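Local coordinates for protein terminase, large subunit (Bacillus phage spp1, PDB 2WBN) that cuts the viral genome with its metal-dependent nuclease domain, the part modelled here, while its ATPase domain drives packaging of that DNA into empty capsids, at residues I51-D56 and L64-W69; R107-S112 and A198-M203. One frame throughout, in Å; residues are numbered along the deposited sequence.

Interaction 1: I51-D56 and L64-W69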
ATOM      1  N   ILE A  51       3.012  -3.082  12.290  1.00 49.52           N
ATOM      2  CA  ILE A  51       3.220  -3.204  10.856  1.00 49.04           C
ATOM      3  C   ILE A  51       1.955  -3.596  10.129  1.00 48.46           C
ATOM      4  O   ILE A  51       1.171  -4.423  10.600  1.00 47.80           O
ATOM      5  CB  ILE A  51       4.333  -4.230  10.546  1.00 49.20           C
ATOM      6  CG1 ILE A  51       5.690  -3.695  11.026  1.00 50.08           C
ATOM      7  CG2 ILE A  51       4.382  -4.561   9.052  1.00 48.23           C
ATOM      8  CD1 ILE A  51       6.096  -4.201  12.362  1.00 50.81           C
ATOM      9  N   ARG A  52       1.776  -3.002   8.960  1.00 48.21           N
ATOM     10  CA  ARG A  52       0.732  -3.389   8.023  1.00 47.48           C
ATOM     11  C   ARG A  52       1.340  -3.552   6.656  1.00 47.34           C
ATOM     12  O   ARG A  52       2.091  -2.684   6.195  1.00 46.89           O
ATOM     13  CB  ARG A  52      -0.348  -2.320   7.961  1.00 47.60           C
ATOM     14  CG  ARG A  52      -1.052  -2.094   9.267  1.00 47.95           C
ATOM     15  CD  ARG A  52      -1.917  -3.256   9.667  1.00 47.80           C
ATOM     16  NE  ARG A  52      -2.749  -2.886  10.806  1.00 48.32           N
ATOM     17  CZ  ARG A  52      -2.356  -2.892  12.080  1.00 49.54           C
ATOM     18  NH1 ARG A  52      -3.216  -2.516  13.018  1.00 49.77           N
ATOM     19  NH2 ARG A  52      -1.123  -3.262  12.437  1.00 49.61           N
ATOM     20  N   GLN A  53       1.011  -4.659   5.990  1.00 47.00           N
ATOM     21  CA  GLN A  53       1.538  -4.930   4.654  1.00 46.04           C
ATOM     22  C   GLN A  53       0.419  -5.252   3.676  1.00 46.08           C
ATOM     23  O   GLN A  53      -0.557  -5.945   4.023  1.00 45.60           O
ATOM     24  CB  GLN A  53       2.570  -6.057   4.682  1.00 46.14           C
ATOM     25  CG  GLN A  53       3.735  -5.797   5.632  1.00 47.63           C
ATOM     26  CD  GLN A  53       4.769  -6.901   5.623  1.00 46.86           C
ATOM     27  OE1 GLN A  53       4.474  -8.076   5.897  1.00 49.03           O
ATOM     28  NE2 GLN A  53       5.986  -6.535   5.335  1.00 43.01           N
ATOM     29  N   GLY A  54       0.559  -4.722   2.465  1.00 45.63           N
ATOM     30  CA  GLY A  54      -0.397  -4.951   1.386  1.00 45.40           C
ATOM     31  C   GLY A  54       0.280  -5.347   0.088  1.00 45.19           C
ATOM     32  O   GLY A  54       1.464  -5.079  -0.119  1.00 45.04           O
ATOM     33  N   LEU A  55      -0.472  -6.005  -0.780  1.00 44.91           N
ATOM     34  CA  LEU A  55       0.083  -6.489  -2.036  1.00 44.55           C
ATOM     35  C   LEU A  55      -0.977  -6.441  -3.108  1.00 44.47           C
ATOM     36  O   LEU A  55      -2.060  -6.996  -2.937  1.00 44.81           O
ATOM     37  CB  LEU A  55       0.615  -7.915  -1.874  1.00 44.78           C
ATOM     38  CG  LEU A  55       1.110  -8.596  -3.152  1.00 43.59           C
ATOM     39  CD1 LEU A  55       2.267  -7.849  -3.784  1.00 44.92           C
ATOM     40  CD2 LEU A  55       1.500 -10.026  -2.847  1.00 44.28           C
ATOM     41  N   ASP A  56      -0.663  -5.751  -4.198  1.00 44.47           N
ATOM     42  CA  ASP A  56      -1.429  -5.799  -5.400  1.00 45.19           C
ATOM     43  C   ASP A  56      -0.605  -6.542  -6.451  1.00 45.01           C
ATOM     44  O   ASP A  56       0.569  -6.252  -6.616  1.00 45.12           O
ATOM     45  CB  ASP A  56      -1.781  -4.399  -5.888  1.00 45.59           C
ATOM     46  CG  ASP A  56      -2.766  -4.439  -7.048  1.00 46.49           C
ATOM     47  OD1 ASP A  56      -2.351  -4.790  -8.181  1.00 47.75           O
ATOM     48  OD2 ASP A  56      -3.969  -4.180  -6.823  1.00 50.77           O
ATOM     49  N   LEU A  64       3.058  -5.250 -10.098  1.00 44.54           N
ATOM     50  CA  LEU A  64       2.893  -5.759  -8.751  1.00 43.95           C
ATOM     51  C   LEU A  64       3.417  -4.662  -7.813  1.00 43.43           C
ATOM     52  O   LEU A  64       4.427  -4.018  -8.113  1.00 43.30           O
ATOM     53  CB  LEU A  64       3.671  -7.066  -8.577  1.00 43.97           C
ATOM     54  CG  LEU A  64       3.803  -7.635  -7.147  1.00 43.29           C
ATOM     55  CD1 LEU A  64       3.883  -9.177  -7.262  1.00 43.13           C
ATOM     56  CD2 LEU A  64       5.030  -7.086  -6.411  1.00 42.13           C
ATOM     57  N   ALA A  65       2.714  -4.419  -6.718  1.00 43.83           N
ATOM     58  CA  ALA A  65       3.126  -3.419  -5.717  1.00 45.03           C
ATOM     59  C   ALA A  65       2.946  -3.983  -4.310  1.00 44.96           C
ATOM     60  O   ALA A  65       1.813  -4.279  -3.883  1.00 45.65           O
ATOM     61  CB  ALA A  65       2.335  -2.141  -5.892  1.00 45.52           C
ATOM     62  N   PHE A  66       4.082  -4.217  -3.645  1.00 45.28           N
ATOM     63  CA  PHE A  66       4.133  -4.603  -2.238  1.00 45.88           C
ATOM     64  C   PHE A  66       4.440  -3.366  -1.389  1.00 46.10           C
ATOM     65  O   PHE A  66       5.374  -2.621  -1.701  1.00 46.18           O
ATOM     66  CB  PHE A  66       5.231  -5.644  -2.010  1.00 46.25           C
ATOM     67  CG  PHE A  66       5.509  -5.930  -0.562  1.00 46.17           C
ATOM     68  CD1 PHE A  66       4.689  -6.792   0.158  1.00 47.79           C
ATOM     69  CD2 PHE A  66       6.573  -5.329   0.084  1.00 48.15           C
ATOM     70  CE1 PHE A  66       4.935  -7.055   1.492  1.00 48.87           C
ATOM     71  CE2 PHE A  66       6.824  -5.580   1.428  1.00 49.54           C
ATOM     72  CZ  PHE A  66       6.002  -6.437   2.133  1.00 49.18           C
ATOM     73  N   VAL A  67       3.666  -3.150  -0.328  1.00 45.54           N
ATOM     74  CA  VAL A  67       3.935  -2.032   0.600  1.00 44.74           C
ATOM     75  C   VAL A  67       3.996  -2.543   2.041  1.00 44.96           C
ATOM     76  O   VAL A  67       3.273  -3.478   2.405  1.00 44.21           O
ATOM     77  CB  VAL A  67       2.894  -0.888   0.453  1.00 44.48           C
ATOM     78  CG1 VAL A  67       2.859  -0.378  -0.999  1.00 43.38           C
ATOM     79  CG2 VAL A  67       1.462  -1.324   0.945  1.00 42.67           C
ATOM     80  N   ARG A  68       4.873  -1.924   2.840  1.00 44.62           N
ATOM     81  CA  ARG A  68       4.972  -2.148   4.272  1.00 44.96           C
ATOM     82  C   ARG A  68       4.948  -0.789   4.985  1.00 45.28           C
ATOM     83  O   ARG A  68       5.746   0.090   4.659  1.00 45.08           O
ATOM     84  CB  ARG A  68       6.256  -2.893   4.598  1.00 45.10           C
ATOM     85  CG  ARG A  68       6.553  -3.119   6.089  1.00 45.94           C
ATOM     86  CD  ARG A  68       7.976  -3.687   6.245  1.00 46.00           C
ATOM     87  NE  ARG A  68       8.373  -3.965   7.638  1.00 47.75           N
ATOM     88  CZ  ARG A  68       8.150  -5.100   8.307  1.00 48.40           C
ATOM     89  NH1 ARG A  68       7.498  -6.108   7.750  1.00 49.73           N
ATOM     90  NH2 ARG A  68       8.571  -5.225   9.570  1.00 48.69           N
ATOM     91  N   TRP A  69       4.021  -0.651   5.930  1.00 44.87           N
ATOM     92  CA  TRP A  69       3.798   0.578   6.701  1.00 44.52           C
ATOM     93  C   TRP A  69       3.792   0.292   8.199  1.00 44.66           C
ATOM     94  O   TRP A  69       3.535  -0.837   8.622  1.00 45.74           O
ATOM     95  CB  TRP A  69       2.417   1.119   6.386  1.00 43.99           C
ATOM     96  CG  TRP A  69       2.173   1.551   5.015  1.00 43.73           C
ATOM     97  CD1 TRP A  69       1.800   0.766   3.949  1.00 42.88           C
ATOM     98  CD2 TRP A  69       2.189   2.893   4.541  1.00 43.15           C
ATOM     99  NE1 TRP A  69       1.636   1.548   2.830  1.00 44.14           N
ATOM    100  CE2 TRP A  69       1.856   2.860   3.171  1.00 43.81           C
ATOM    101  CE3 TRP A  69       2.494   4.120   5.127  1.00 43.25           C
ATOM    102  CZ2 TRP A  69       1.813   4.012   2.391  1.00 42.38           C
ATOM    103  CZ3 TRP A  69       2.450   5.259   4.355  1.00 42.35           C
ATOM    104  CH2 TRP A  69       2.115   5.209   3.012  1.00 43.68           C
TER

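Interaction 2: R107-S112 and A198-M203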
ATOM      1  N   ARG A 107       1.868 -10.095   8.629  1.00 50.26           N
ATOM      2  CA  ARG A 107       0.840 -10.491   7.682  1.00 49.92           C
ATOM      3  C   ARG A 107       0.841  -9.632   6.425  1.00 49.19           C
ATOM      4  O   ARG A 107       1.041  -8.431   6.511  1.00 48.31           O
ATOM      5  CB  ARG A 107      -0.524 -10.369   8.346  1.00 50.38           C
ATOM      6  CG  ARG A 107      -1.653 -10.808   7.464  1.00 51.98           C
ATOM      7  CD  ARG A 107      -2.874 -11.101   8.272  1.00 54.22           C
ATOM      8  NE  ARG A 107      -3.420  -9.895   8.876  1.00 56.30           N
ATOM      9  CZ  ARG A 107      -4.452  -9.885   9.714  1.00 56.23           C
ATOM     10  NH1 ARG A 107      -5.059 -11.018  10.053  1.00 56.55           N
ATOM     11  NH2 ARG A 107      -4.881  -8.735  10.217  1.00 56.89           N
ATOM     12  N   ILE A 108       0.579 -10.260   5.274  1.00 48.00           N
ATOM     13  CA  ILE A 108       0.367  -9.546   4.003  1.00 47.34           C
ATOM     14  C   ILE A 108      -1.088  -9.738   3.561  1.00 46.72           C
ATOM     15  O   ILE A 108      -1.564 -10.888   3.423  1.00 46.51           O
ATOM     16  CB  ILE A 108       1.329 -10.039   2.892  1.00 47.01           C
ATOM     17  CG1 ILE A 108       2.789  -9.867   3.329  1.00 47.92           C
ATOM     18  CG2 ILE A 108       1.077  -9.298   1.561  1.00 48.07           C
ATOM     19  CD1 ILE A 108       3.801 -10.588   2.446  1.00 48.46           C
ATOM     20  N   ILE A 109      -1.807  -8.628   3.406  1.00 45.69           N
ATOM     21  CA  ILE A 109      -3.153  -8.653   2.864  1.00 45.84           C
ATOM     22  C   ILE A 109      -3.020  -8.383   1.380  1.00 45.81           C
ATOM     23  O   ILE A 109      -2.446  -7.361   0.970  1.00 44.92           O
ATOM     24  CB  ILE A 109      -4.111  -7.647   3.549  1.00 46.59           C
ATOM     25  CG1 ILE A 109      -4.195  -7.928   5.061  1.00 47.21           C
ATOM     26  CG2 ILE A 109      -5.512  -7.784   2.969  1.00 47.28           C
ATOM     27  CD1 ILE A 109      -5.164  -7.010   5.849  1.00 46.19           C
ATOM     28  N   ALA A 110      -3.526  -9.317   0.572  1.00 45.09           N
ATOM     29  CA  ALA A 110      -3.307  -9.292  -0.851  1.00 45.52           C
ATOM     30  C   ALA A 110      -4.574  -9.173  -1.670  1.00 45.71           C
ATOM     31  O   ALA A 110      -5.613  -9.741  -1.347  1.00 46.06           O
ATOM     32  CB  ALA A 110      -2.522 -10.543  -1.295  1.00 45.39           C
ATOM     33  N   ASP A 111      -4.431  -8.423  -2.759  1.00 46.07           N
ATOM     34  CA  ASP A 111      -5.332  -8.380  -3.907  1.00 45.78           C
ATOM     35  C   ASP A 111      -6.043  -9.714  -4.153  1.00 44.99           C
ATOM     36  O   ASP A 111      -5.442 -10.659  -4.649  1.00 43.83           O
ATOM     37  CB  ASP A 111      -4.447  -7.946  -5.101  1.00 46.13           C
ATOM     38  CG  ASP A 111      -5.114  -8.053  -6.471  1.00 46.49           C
ATOM     39  OD1 ASP A 111      -6.356  -8.189  -6.577  1.00 47.64           O
ATOM     40  OD2 ASP A 111      -4.332  -7.981  -7.475  1.00 47.58           O
ATOM     41  N   SER A 112      -7.337  -9.773  -3.821  1.00 44.78           N
ATOM     42  CA  SER A 112      -8.082 -11.030  -3.843  1.00 44.42           C
ATOM     43  C   SER A 112      -8.543 -11.435  -5.253  1.00 43.15           C
ATOM     44  O   SER A 112      -9.125 -12.491  -5.409  1.00 42.66           O
ATOM     45  CB  SER A 112      -9.277 -10.986  -2.877  1.00 45.18           C
ATOM     46  OG  SER A 112     -10.258 -10.057  -3.300  1.00 47.19           O
ATOM     47  N   ALA A 198      -3.701  -3.181   2.870  1.00 46.19           N
ATOM     48  CA  ALA A 198      -2.912  -3.343   4.090  1.00 46.43           C
ATOM     49  C   ALA A 198      -3.663  -2.864   5.332  1.00 47.19           C
ATOM     50  O   ALA A 198      -3.510  -3.446   6.407  1.00 47.99           O
ATOM     51  CB  ALA A 198      -1.576  -2.606   3.966  1.00 45.93           C
ATOM     52  N   PHE A 199      -4.452  -1.800   5.175  1.00 47.50           N
ATOM     53  CA  PHE A 199      -5.216  -1.194   6.275  1.00 47.99           C
ATOM     54  C   PHE A 199      -6.710  -1.518   6.307  1.00 48.28           C
ATOM     55  O   PHE A 199      -7.451  -0.896   7.073  1.00 48.07           O
ATOM     56  CB  PHE A 199      -5.050   0.316   6.226  1.00 48.22           C
ATOM     57  CG  PHE A 199      -3.716   0.764   6.698  1.00 48.20           C
ATOM     58  CD1 PHE A 199      -2.679   0.951   5.802  1.00 48.27           C
ATOM     59  CD2 PHE A 199      -3.471   0.918   8.051  1.00 48.87           C
ATOM     60  CE1 PHE A 199      -1.419   1.351   6.251  1.00 48.28           C
ATOM     61  CE2 PHE A 199      -2.221   1.312   8.494  1.00 48.49           C
ATOM     62  CZ  PHE A 199      -1.200   1.511   7.596  1.00 48.58           C
ATOM     63  N   GLU A 200      -7.164  -2.486   5.510  1.00 48.95           N
ATOM     64  CA  GLU A 200      -8.608  -2.757   5.446  1.00 49.35           C
ATOM     65  C   GLU A 200      -9.220  -3.138   6.802  1.00 49.73           C
ATOM     66  O   GLU A 200     -10.370  -2.809   7.065  1.00 49.79           O
ATOM     67  CB  GLU A 200      -8.949  -3.801   4.367  1.00 49.00           C
ATOM     68  CG  GLU A 200      -8.499  -5.219   4.670  1.00 49.60           C
ATOM     69  CD  GLU A 200      -9.203  -6.269   3.808  1.00 48.99           C
ATOM     70  OE1 GLU A 200      -9.775  -5.941   2.747  1.00 48.84           O
ATOM     71  OE2 GLU A 200      -9.184  -7.443   4.215  1.00 49.07           O
ATOM     72  N   ARG A 201      -8.458  -3.822   7.657  1.00 50.59           N
ATOM     73  CA  ARG A 201      -8.983  -4.276   8.963  1.00 51.24           C
ATOM     74  C   ARG A 201      -8.962  -3.179  10.028  1.00 52.17           C
ATOM     75  O   ARG A 201      -9.446  -3.394  11.137  1.00 51.85           O
ATOM     76  CB  ARG A 201      -8.198  -5.477   9.514  1.00 51.31           C
ATOM     77  CG  ARG A 201      -7.894  -6.604   8.525  1.00 52.40           C
ATOM     78  CD  ARG A 201      -9.147  -7.210   7.910  1.00 53.91           C
ATOM     79  NE  ARG A 201      -8.827  -8.059   6.758  1.00 55.10           N
ATOM     80  CZ  ARG A 201      -8.324  -9.293   6.830  1.00 56.54           C
ATOM     81  NH1 ARG A 201      -8.087  -9.867   8.007  1.00 57.23           N
ATOM     82  NH2 ARG A 201      -8.074  -9.969   5.706  1.00 56.56           N
ATOM     83  N   ASP A 202      -8.390  -2.018   9.717  1.00 52.92           N
ATOM     84  CA  ASP A 202      -8.261  -0.955  10.708  1.00 54.28           C
ATOM     85  C   ASP A 202      -9.315   0.131  10.547  1.00 55.29           C
ATOM     86  O   ASP A 202      -9.305   1.104  11.282  1.00 55.15           O
ATOM     87  CB  ASP A 202      -6.870  -0.346  10.624  1.00 53.94           C
ATOM     88  CG  ASP A 202      -5.792  -1.325  11.012  1.00 54.23           C
ATOM     89  OD1 ASP A 202      -5.055  -1.800  10.119  1.00 51.73           O
ATOM     90  OD2 ASP A 202      -5.668  -1.614  12.221  1.00 52.86           O
HETATM   91  N   MSE A 203     -10.242  -0.049   9.610  1.00 56.84           N
HETATM   92  CA  MSE A 203     -11.140   1.033   9.225  1.00 58.02           C
HETATM   93  C   MSE A 203     -12.514   0.922   9.893  1.00 58.62           C
HETATM   94  O   MSE A 203     -12.830  -0.097  10.509  1.00 58.80           O
HETATM   95  CB  MSE A 203     -11.273   1.077   7.714  1.00 58.35           C
HETATM   96  CG  MSE A 203      -9.937   1.069   7.007  1.00 59.09           C
HETATM   97 SE   MSE A 203     -10.169   0.979   5.105  1.00 62.68          SE
HETATM   98  CE  MSE A 203      -8.298   1.188   4.547  1.00 59.81           C
TER

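Interaction 1: I51-D56 and L64-W69
I51 and R68 meet at one end of an antiparallel beta hairpin in the RNase H-like nuclease domain, its strands 51-56 and 64-69 running at 168° to each other. The aliphatic branches of I51 lie over one face of the R68 guanidinium, with I51 CG1 3.6 Å from R68 NH2 and CG2 offset toward the rim of the group. R68 reaches this position because its chain is extended from CG to NE and leaves the backbone with CG anti to the backbone N. Q53 runs beside R68, pointing the same way, its amide plane turned 77° from the guanidinium. The same amide stands at the edge of the F66 ring, near CZ, with the two planes steeply inclined. Farther along this face, L55 CD1 packs 3.7 Å from L64 CG and also touches F66 CB; I108 of the neighbouring strand touches L55 and F66.

The side chains of R52, D56, A65, V67 and W69 are on the other face, where V67 and D56 meet helix 190-198 and R52 meets F199 in the loop after it. G54 carries no side chain, and V67 CG2 comes within 3.8 Å of G54 N. R52 leads away from W69 toward D202, whereas D56, a manganese ligand, is hydrogen-bonded through OD2 to Y197 OH. Three hydrogen-bonded pairs, R52 with W69, G54 with V67 and D56 with A65, fix the register through six backbone bonds; nearest the metal site, A65 N donates to D56 O at 2.8 Å with an N-H...O angle of 163°.

Interaction 2: R107-S112 and A198-M203
R107 and R201 bring their guanidinium groups together where strand 108-110 meets the loop following helix 190-198. The two side chains cross at about a right angle, and R201 NH1 sits over one face of the R107 guanidinium, offset toward its rim, with R107 NH1 to R201 NH1 at 3.8 Å. The planes are 58° apart, so this is not a parallel stack. Both arginines answer to one carboxylate, E131, which forms a salt bridge with R201 NH2 and a long, weak ion pair with R107 NH1.

I108 points away from the loop, to the opposite face of the sheet. This is the central sheet of an RNase H-like fold, with strand 108-110 beside strand 51-56 and the C-terminal helix packed on one face.

I109 supplies the apolar centre of the contact. With CG1 anti to its carbonyl carbon (chi1 -58°) and the chain continuing extended, its CD1 reaches 3.8 Å from R201 CG and lies over one face of the R201 guanidinium. The other branch, CG2, approaches E200 OE2 at 3.9 Å. The E200-R201 salt bridge facing I109 is itself tightly held. R201 NE donates to E200 OE2 at 2.6 Å, in the guanidinium plane and on the anti side of the carboxylate, while R201 NH2 adds a weak bond to E200 OE2 at 3.1 Å. The E200 carboxylate also accepts from the backbone N atoms of K134 and K135. The backbone of A198 closes a further side, its O 4.0 Å from I109 CD1.

Beyond I109, A110 faces away from the loop, and D111, a manganese ligand, follows directly after the strand's C-terminal end.

Interactions 1 and 2, centred 8 Å apart, share one sheet, in which strands 51-56 and 108-110 are neighbours. L55 O and D111 N, 2.8 Å apart, probably form a hydrogen bond close to the manganese site. There the side chains of D56 and D111 approach to about 4 Å, and D193 of helix 190-198 stands equally near D56. Away from the metals, A198 CB packs 3.4 Å from G54 N, seating the helix end on the hairpin strand. R52 NE and D202 OD1 form a salt bridge of 2.6 Å that ties the following loop to the same strand, while A198 remains about 10 Å from D56 between side chains.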